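Local coordinates for DNA-damage inducible protein DDI1-like protein (Leishmania major, PDB 5YQ8) that acts as an aspartic protease, this chain being the retropepsin-like domain of a longer DDI1-family protein that pairs with a second copy in the assembly, at residues C61-M66 with A79-E84; N70-Y75 with D114-P119. All blocks are in the same frame, centred on the assembly; numbering follows the deposited sequence.

Contact 1: C61-M66 with A79-E84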
ATOM      1  N   CYS A  61      19.632   9.301  -3.999  1.00 31.53           N
ATOM      2  CA  CYS A  61      20.448  10.489  -3.857  1.00 27.23           C
ATOM      3  C   CYS A  61      20.792  10.759  -2.416  1.00 25.80           C
ATOM      4  O   CYS A  61      21.609  11.588  -2.184  1.00 23.78           O
ATOM      5  CB  CYS A  61      19.716  11.739  -4.345  1.00 26.17           C
ATOM      6  SG  CYS A  61      19.397  11.822  -6.081  1.00 27.65           S
ATOM      7  N   GLY A  62      20.128  10.138  -1.441  1.00 24.97           N
ATOM      8  CA  GLY A  62      20.431  10.339  -0.032  1.00 22.38           C
ATOM      9  C   GLY A  62      19.186  10.070   0.792  1.00 20.87           C
ATOM     10  O   GLY A  62      18.216   9.492   0.278  1.00 20.72           O
ATOM     11  N   ARG A  63      19.253  10.456   2.070  1.00 17.25           N
ATOM     12  CA  ARG A  63      18.151  10.319   2.984  1.00 16.45           C
ATOM     13  C   ARG A  63      17.931  11.592   3.757  1.00 14.76           C
ATOM     14  O   ARG A  63      18.896  12.125   4.261  1.00 14.58           O
ATOM     15  CB  ARG A  63      18.426   9.185   3.944  1.00 16.85           C
ATOM     16  CG  ARG A  63      17.227   8.764   4.810  1.00 17.14           C
ATOM     17  CD  ARG A  63      17.579   7.632   5.757  1.00 18.10           C
ATOM     18  NE  ARG A  63      16.389   7.118   6.439  1.00 18.21           N
ATOM     19  CZ  ARG A  63      15.946   7.470   7.656  1.00 19.16           C
ATOM     20  NH1 ARG A  63      16.598   8.335   8.441  1.00 18.37           N
ATOM     21  NH2 ARG A  63      14.813   6.920   8.126  1.00 21.49           N
ATOM     22  N   ILE A  64      16.681  12.051   3.895  1.00 13.21           N
ATOM     23  CA  ILE A  64      16.368  13.281   4.640  1.00 12.51           C
ATOM     24  C   ILE A  64      15.899  12.762   5.983  1.00 13.05           C
ATOM     25  O   ILE A  64      14.872  12.079   6.103  1.00 13.24           O
ATOM     26  CB  ILE A  64      15.324  14.100   3.909  1.00 12.60           C
ATOM     27  CG1 ILE A  64      15.972  14.934   2.822  1.00 12.32           C
ATOM     28  CG2 ILE A  64      14.618  15.076   4.810  1.00 13.08           C
ATOM     29  CD1 ILE A  64      15.054  15.761   1.952  1.00 12.23           C
ATOM     30  N   HIS A  65      16.662  13.034   7.027  1.00 13.25           N
ATOM     31  CA  HIS A  65      16.406  12.346   8.328  1.00 13.43           C
ATOM     32  C   HIS A  65      15.259  12.966   9.095  1.00 12.61           C
ATOM     33  O   HIS A  65      14.624  12.327   9.905  1.00 12.57           O
ATOM     34  CB  HIS A  65      17.675  12.305   9.192  1.00 14.26           C
ATOM     35  CG  HIS A  65      18.822  11.657   8.508  1.00 14.02           C
ATOM     36  ND1 HIS A  65      18.761  10.382   8.010  1.00 15.98           N
ATOM     37  CD2 HIS A  65      20.056  12.120   8.217  1.00 14.68           C
ATOM     38  CE1 HIS A  65      19.936  10.066   7.485  1.00 16.50           C
ATOM     39  NE2 HIS A  65      20.733  11.113   7.580  1.00 14.84           N
ATOM     40  N   MET A  66      15.011  14.234   8.822  1.00 12.11           N
ATOM     41  CA  MET A  66      13.919  14.985   9.439  1.00 11.97           C
ATOM     42  C   MET A  66      13.674  16.233   8.639  1.00 12.01           C
ATOM     43  O   MET A  66      14.584  17.004   8.426  1.00 12.28           O
ATOM     44  CB  MET A  66      14.184  15.371  10.892  1.00 12.00           C
ATOM     45  CG  MET A  66      12.974  16.012  11.564  1.00 11.71           C
ATOM     46  SD  MET A  66      12.994  17.757  11.315  1.00 10.90           S
ATOM     47  CE  MET A  66      11.638  18.293  12.270  1.00 11.93           C
ATOM     48  N   ALA A  79      10.940  11.368   7.616  1.00 12.22           N
ATOM     49  CA  ALA A  79      12.264  10.932   7.119  1.00 12.22           C
ATOM     50  C   ALA A  79      11.991  10.088   5.894  1.00 12.97           C
ATOM     51  O   ALA A  79      11.053   9.233   5.896  1.00 11.36           O
ATOM     52  CB  ALA A  79      13.001  10.094   8.113  1.00 12.16           C
ATOM     53  N   PHE A  80      12.755  10.376   4.841  1.00 13.55           N
ATOM     54  CA  PHE A  80      12.627   9.641   3.614  1.00 15.78           C
ATOM     55  C   PHE A  80      13.856   9.670   2.743  1.00 17.54           C
ATOM     56  O   PHE A  80      14.733  10.488   2.955  1.00 20.88           O
ATOM     57  CB  PHE A  80      11.471  10.178   2.823  1.00 16.76           C
ATOM     58  CG  PHE A  80      11.415  11.638   2.778  1.00 15.98           C
ATOM     59  CD1 PHE A  80      12.333  12.339   2.070  1.00 16.39           C
ATOM     60  CD2 PHE A  80      10.441  12.288   3.482  1.00 15.75           C
ATOM     61  CE1 PHE A  80      12.264  13.696   2.073  1.00 16.29           C
ATOM     62  CE2 PHE A  80      10.376  13.606   3.531  1.00 15.77           C
ATOM     63  CZ  PHE A  80      11.284  14.320   2.814  1.00 17.18           C
ATOM     64  N   TYR A  81      13.953   8.714   1.838  1.00 18.58           N
ATOM     65  CA  TYR A  81      15.021   8.699   0.863  1.00 18.51           C
ATOM     66  C   TYR A  81      14.711   9.646  -0.263  1.00 16.96           C
ATOM     67  O   TYR A  81      13.583   9.947  -0.532  1.00 18.35           O
ATOM     68  CB  TYR A  81      15.212   7.289   0.331  1.00 20.26           C
ATOM     69  CG  TYR A  81      15.663   6.314   1.372  1.00 23.32           C
ATOM     70  CD1 TYR A  81      16.913   6.460   1.989  1.00 24.61           C
ATOM     71  CD2 TYR A  81      14.894   5.228   1.732  1.00 24.51           C
ATOM     72  CE1 TYR A  81      17.378   5.572   2.929  1.00 25.55           C
ATOM     73  CE2 TYR A  81      15.392   4.294   2.645  1.00 24.86           C
ATOM     74  CZ  TYR A  81      16.629   4.500   3.261  1.00 25.20           C
ATOM     75  OH  TYR A  81      17.181   3.694   4.226  1.00 24.16           O
ATOM     76  N   VAL A  82      15.749  10.109  -0.934  1.00 16.03           N
ATOM     77  CA  VAL A  82      15.598  10.959  -2.089  1.00 15.70           C
ATOM     78  C   VAL A  82      16.180  10.215  -3.286  1.00 17.35           C
ATOM     79  O   VAL A  82      17.334   9.743  -3.208  1.00 16.50           O
ATOM     80  CB  VAL A  82      16.244  12.348  -1.902  1.00 13.87           C
ATOM     81  CG1 VAL A  82      16.101  13.155  -3.161  1.00 13.63           C
ATOM     82  CG2 VAL A  82      15.576  13.116  -0.756  1.00 13.51           C
ATOM     83  N   ILE A  83      15.371  10.086  -4.346  1.00 18.93           N
ATOM     84  CA  ILE A  83      15.736   9.346  -5.535  1.00 22.26           C
ATOM     85  C   ILE A  83      15.396  10.170  -6.777  1.00 22.55           C
ATOM     86  O   ILE A  83      14.266  10.625  -6.909  1.00 22.87           O
ATOM     87  CB  ILE A  83      15.004   7.982  -5.539  1.00 25.03           C
ATOM     88  CG1 ILE A  83      15.472   7.128  -4.358  1.00 27.11           C
ATOM     89  CG2 ILE A  83      15.258   7.253  -6.842  1.00 27.61           C
ATOM     90  CD1 ILE A  83      15.220   5.634  -4.406  1.00 28.90           C
ATOM     91  N   GLU A  84      16.339  10.327  -7.705  1.00 23.59           N
ATOM     92  CA  GLU A  84      16.206  11.350  -8.760  1.00 24.09           C
ATOM     93  C   GLU A  84      14.920  11.257  -9.629  1.00 24.51           C
ATOM     94  O   GLU A  84      14.067  12.169  -9.578  1.00 22.23           O
ATOM     95  CB  GLU A  84      17.471  11.446  -9.657  1.00 25.22           C
ATOM     96  CG  GLU A  84      17.295  12.481 -10.805  1.00 25.47           C
ATOM     97  CD  GLU A  84      18.370  12.400 -11.870  1.00 26.18           C
ATOM     98  OE1 GLU A  84      19.111  13.401 -12.095  1.00 26.85           O
ATOM     99  OE2 GLU A  84      18.435  11.323 -12.523  1.00 23.71           O
TER
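I64 and F80 lie side by side across two antiparallel strands, with I64 CD1 3.5 Å from F80 CE1. F80 CG stands between its backbone N and carbonyl carbon (chi1 44°), which sets CE1 alongside I64 CB and CD1. Beyond it, V82 CG2 reaches the same methyl, so branched and aromatic side chains close this buried face. On the other face the extended chain of R63 slants past Y81, and its CD lies 3.5 Å from Y81 CE1. A79 CB lies over one face of the guanidinium, 3.7 Å from R63 NH2, a side chain small enough to let the group near the strand. R63 NH1 bonds H65 ND1 at 3.0 Å, in the imidazole plane, and H65 NE2 is taken by D45.

I64 N gives F80 O a nearly straight bond of 2.7 Å, while V82 N meets G62 O at 2.8 Å from above the carbonyl plane. C61 and G62 both face V82 in a classic beta bulge. G62 has backbone angles (phi 153°) at which a CB would collide with C61 O, a conformation glycine alone takes easily. Backbone hydrogen bonds of Y81 to S28 and M30, and of I83 to M30 and K32, pair the other edge of strand 74-83; Y81 also packs on K2 of the second subunit. The pair forms the open end of the beta hairpin 62-71/74-83 within the retropepsin fold.

Contact 2: N70-Y75 with D114-P119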
ATOM      1  N   ASN A  70       3.552  19.443   6.741  1.00 12.28           N
ATOM      2  CA  ASN A  70       2.304  19.900   7.304  1.00 13.03           C
ATOM      3  C   ASN A  70       1.196  19.036   6.763  1.00 14.75           C
ATOM      4  O   ASN A  70       0.617  19.274   5.675  1.00 15.77           O
ATOM      5  CB  ASN A  70       2.066  21.385   7.015  1.00 12.96           C
ATOM      6  CG  ASN A  70       0.715  21.859   7.506  1.00 12.83           C
ATOM      7  OD1 ASN A  70      -0.320  21.551   6.873  1.00 12.65           O
ATOM      8  ND2 ASN A  70       0.683  22.496   8.698  1.00 12.68           N
ATOM      9  N   LEU A  71       0.877  18.001   7.526  1.00 17.18           N
ATOM     10  CA  LEU A  71      -0.108  17.000   7.101  1.00 15.40           C
ATOM     11  C   LEU A  71      -1.213  17.033   8.131  1.00 15.58           C
ATOM     12  O   LEU A  71      -0.957  17.013   9.367  1.00 15.20           O
ATOM     13  CB  LEU A  71       0.567  15.633   6.966  1.00 14.84           C
ATOM     14  CG  LEU A  71      -0.360  14.520   6.481  1.00 14.68           C
ATOM     15  CD1 LEU A  71      -1.092  14.876   5.197  1.00 14.67           C
ATOM     16  CD2 LEU A  71       0.385  13.232   6.257  1.00 15.00           C
ATOM     17  N   ALA A  72      -2.443  17.127   7.631  1.00 15.98           N
ATOM     18  CA  ALA A  72      -3.656  17.228   8.469  1.00 16.53           C
ATOM     19  C   ALA A  72      -3.651  18.453   9.291  1.00 16.04           C
ATOM     20  O   ALA A  72      -4.145  18.397  10.429  1.00 17.50           O
ATOM     21  CB  ALA A  72      -3.861  15.963   9.351  1.00 16.64           C
ATOM     22  N   GLY A  73      -3.116  19.547   8.733  1.00 16.14           N
ATOM     23  CA  GLY A  73      -2.885  20.766   9.516  1.00 16.18           C
ATOM     24  C   GLY A  73      -1.928  20.679  10.725  1.00 16.88           C
ATOM     25  O   GLY A  73      -1.868  21.580  11.568  1.00 18.17           O
ATOM     26  N   MET A  74      -1.168  19.595  10.830  1.00 17.26           N
ATOM     27  CA  MET A  74      -0.207  19.450  11.902  1.00 17.00           C
ATOM     28  C   MET A  74       1.142  19.368  11.288  1.00 14.45           C
ATOM     29  O   MET A  74       1.303  18.824  10.210  1.00 13.15           O
ATOM     30  CB  MET A  74      -0.457  18.177  12.696  1.00 19.95           C
ATOM     31  CG  MET A  74      -1.752  18.104  13.457  1.00 22.01           C
ATOM     32  SD  MET A  74      -1.838  16.501  14.301  1.00 26.76           S
ATOM     33  CE  MET A  74      -1.898  15.400  12.937  1.00 23.41           C
ATOM     34  N   TYR A  75       2.126  19.962  11.954  1.00 13.88           N
ATOM     35  CA  TYR A  75       3.566  19.712  11.579  1.00 13.53           C
ATOM     36  C   TYR A  75       4.035  18.353  12.003  1.00 11.51           C
ATOM     37  O   TYR A  75       4.059  18.098  13.173  1.00 12.49           O
ATOM     38  CB  TYR A  75       4.474  20.826  12.145  1.00 14.30           C
ATOM     39  CG  TYR A  75       4.355  22.055  11.297  1.00 15.49           C
ATOM     40  CD1 TYR A  75       3.289  22.940  11.476  1.00 17.17           C
ATOM     41  CD2 TYR A  75       5.238  22.302  10.255  1.00 16.29           C
ATOM     42  CE1 TYR A  75       3.130  24.068  10.690  1.00 17.16           C
ATOM     43  CE2 TYR A  75       5.075  23.427   9.427  1.00 17.77           C
ATOM     44  CZ  TYR A  75       4.020  24.309   9.670  1.00 18.67           C
ATOM     45  OH  TYR A  75       3.834  25.412   8.859  1.00 20.79           O
ATOM     46  N   ASP A 114      -3.905  11.826  14.630  1.00 17.88           N
ATOM     47  CA  ASP A 114      -4.402  12.531  15.819  1.00 18.14           C
ATOM     48  C   ASP A 114      -5.912  12.624  15.699  1.00 15.78           C
ATOM     49  O   ASP A 114      -6.529  11.664  15.355  1.00 15.33           O
ATOM     50  CB  ASP A 114      -3.625  13.855  16.077  1.00 20.55           C
ATOM     51  CG  ASP A 114      -3.369  14.122  17.584  1.00 23.72           C
ATOM     52  OD1 ASP A 114      -3.765  13.276  18.428  1.00 31.76           O
ATOM     53  OD2 ASP A 114      -2.828  15.182  17.919  1.00 26.06           O
ATOM     54  N   ASN A 115      -6.488  13.779  15.953  1.00 14.66           N
ATOM     55  CA  ASN A 115      -7.945  14.025  15.839  1.00 15.86           C
ATOM     56  C   ASN A 115      -8.375  14.618  14.432  1.00 15.55           C
ATOM     57  O   ASN A 115      -9.352  15.341  14.357  1.00 13.30           O
ATOM     58  CB  ASN A 115      -8.436  15.053  16.901  1.00 15.52           C
ATOM     59  CG  ASN A 115      -7.919  14.789  18.304  1.00 15.89           C
ATOM     60  OD1 ASN A 115      -7.807  13.644  18.743  1.00 17.11           O
ATOM     61  ND2 ASN A 115      -7.573  15.851  19.014  1.00 14.79           N
ATOM     62  N   ILE A 116      -7.603  14.387  13.377  1.00 14.77           N
ATOM     63  CA  ILE A 116      -7.781  15.122  12.134  1.00 16.07           C
ATOM     64  C   ILE A 116      -7.750  14.106  10.992  1.00 15.12           C
ATOM     65  O   ILE A 116      -6.815  13.310  10.871  1.00 13.65           O
ATOM     66  CB  ILE A 116      -6.664  16.201  11.917  1.00 17.45           C
ATOM     67  CG1 ILE A 116      -6.428  17.040  13.174  1.00 18.30           C
ATOM     68  CG2 ILE A 116      -7.034  17.080  10.758  1.00 18.96           C
ATOM     69  CD1 ILE A 116      -7.662  17.800  13.707  1.00 18.49           C
ATOM     70  N   ASN A 117      -8.720  14.227  10.096  1.00 15.15           N
ATOM     71  CA  ASN A 117      -8.877  13.399   8.931  1.00 15.28           C
ATOM     72  C   ASN A 117      -8.654  14.203   7.657  1.00 14.20           C
ATOM     73  O   ASN A 117      -9.393  15.100   7.371  1.00 13.37           O
ATOM     74  CB  ASN A 117     -10.297  12.834   8.920  1.00 16.13           C
ATOM     75  CG  ASN A 117     -10.646  12.115  10.236  1.00 17.40           C
ATOM     76  OD1 ASN A 117     -10.440  10.915  10.396  1.00 17.62           O
ATOM     77  ND2 ASN A 117     -11.185  12.884  11.202  1.00 19.02           N
ATOM     78  N   VAL A 118      -7.623  13.855   6.888  1.00 13.65           N
ATOM     79  CA  VAL A 118      -7.388  14.416   5.567  1.00 12.88           C
ATOM     80  C   VAL A 118      -8.099  13.489   4.581  1.00 12.89           C
ATOM     81  O   VAL A 118      -7.736  12.340   4.466  1.00 11.62           O
ATOM     82  CB  VAL A 118      -5.890  14.404   5.195  1.00 13.07           C
ATOM     83  CG1 VAL A 118      -5.585  15.220   3.964  1.00 12.12           C
ATOM     84  CG2 VAL A 118      -5.112  15.025   6.283  1.00 13.63           C
ATOM     85  N   PRO A 119      -9.028  14.016   3.772  1.00 13.25           N
ATOM     86  CA  PRO A 119      -9.683  13.198   2.772  1.00 13.80           C
ATOM     87  C   PRO A 119      -8.731  12.972   1.592  1.00 13.65           C
ATOM     88  O   PRO A 119      -7.920  13.835   1.262  1.00 14.11           O
ATOM     89  CB  PRO A 119     -10.896  14.019   2.354  1.00 13.67           C
ATOM     90  CG  PRO A 119     -10.673  15.401   2.840  1.00 13.76           C
ATOM     91  CD  PRO A 119      -9.360  15.428   3.596  1.00 14.48           C
TER
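The carboxylate of D114 is the flat side-chain group here; M74 SD meets D114 chiefly at CB, 3.7 Å away, with carboxylate atom OD2 a little farther at 4.0 Å. The two side chains cross at about a right angle. M74 bends beyond its sulfur (chi3 -65°), bringing CE back beside D114 CB; an unbranched, flexible thioether suits a chain that must lie across D114. The flat peptide carbonyl of A72 is met by I116, whose CG2 comes 3.2 Å from A72 O.

The same methyl packs on A72 CB. V118 fits tightly beside it, its CG2 3.4 Å from both A72 CA and A72 CB, possible because A72 carries only a methyl. L71 CD1 touches V118 CG2 more loosely. The segments meet by van der Waals contacts, without hydrogen bonds between them.

A72 and G73 form the corner of a type I' turn from L71 to M74. Both have positive phi, natural for G73; A72, a non-glycine, takes the left-handed conformation too. The turn ends hairpin 62-71/74-83 and leans on strand 116-119, one of two edge strands of the small antiparallel sheet. L71 and M74 also pack on I113 of strand 110-113, and L71 on V8 and C10 of strand 7-12.

How the contacts relate
Both contacts belong to one long hairpin, strands 62-71 and 74-83, taken at its two ends. Contact 1 joins the strands to each other near its open end, and contact 2 sets its turn against the separate strand 116-119. Their centres are about 22 Å apart, on opposite sides of the chain's centre, and they share no touch apart from adjoining in sequence. Contact 1 is held by paired backbones and is partly buried; contact 2 is a surface contact of side chains. The hairpin forms one edge of the mixed sheet, and its turn packs on the small antiparallel one. Both contacts lie away from D22, the probable catalytic aspartate.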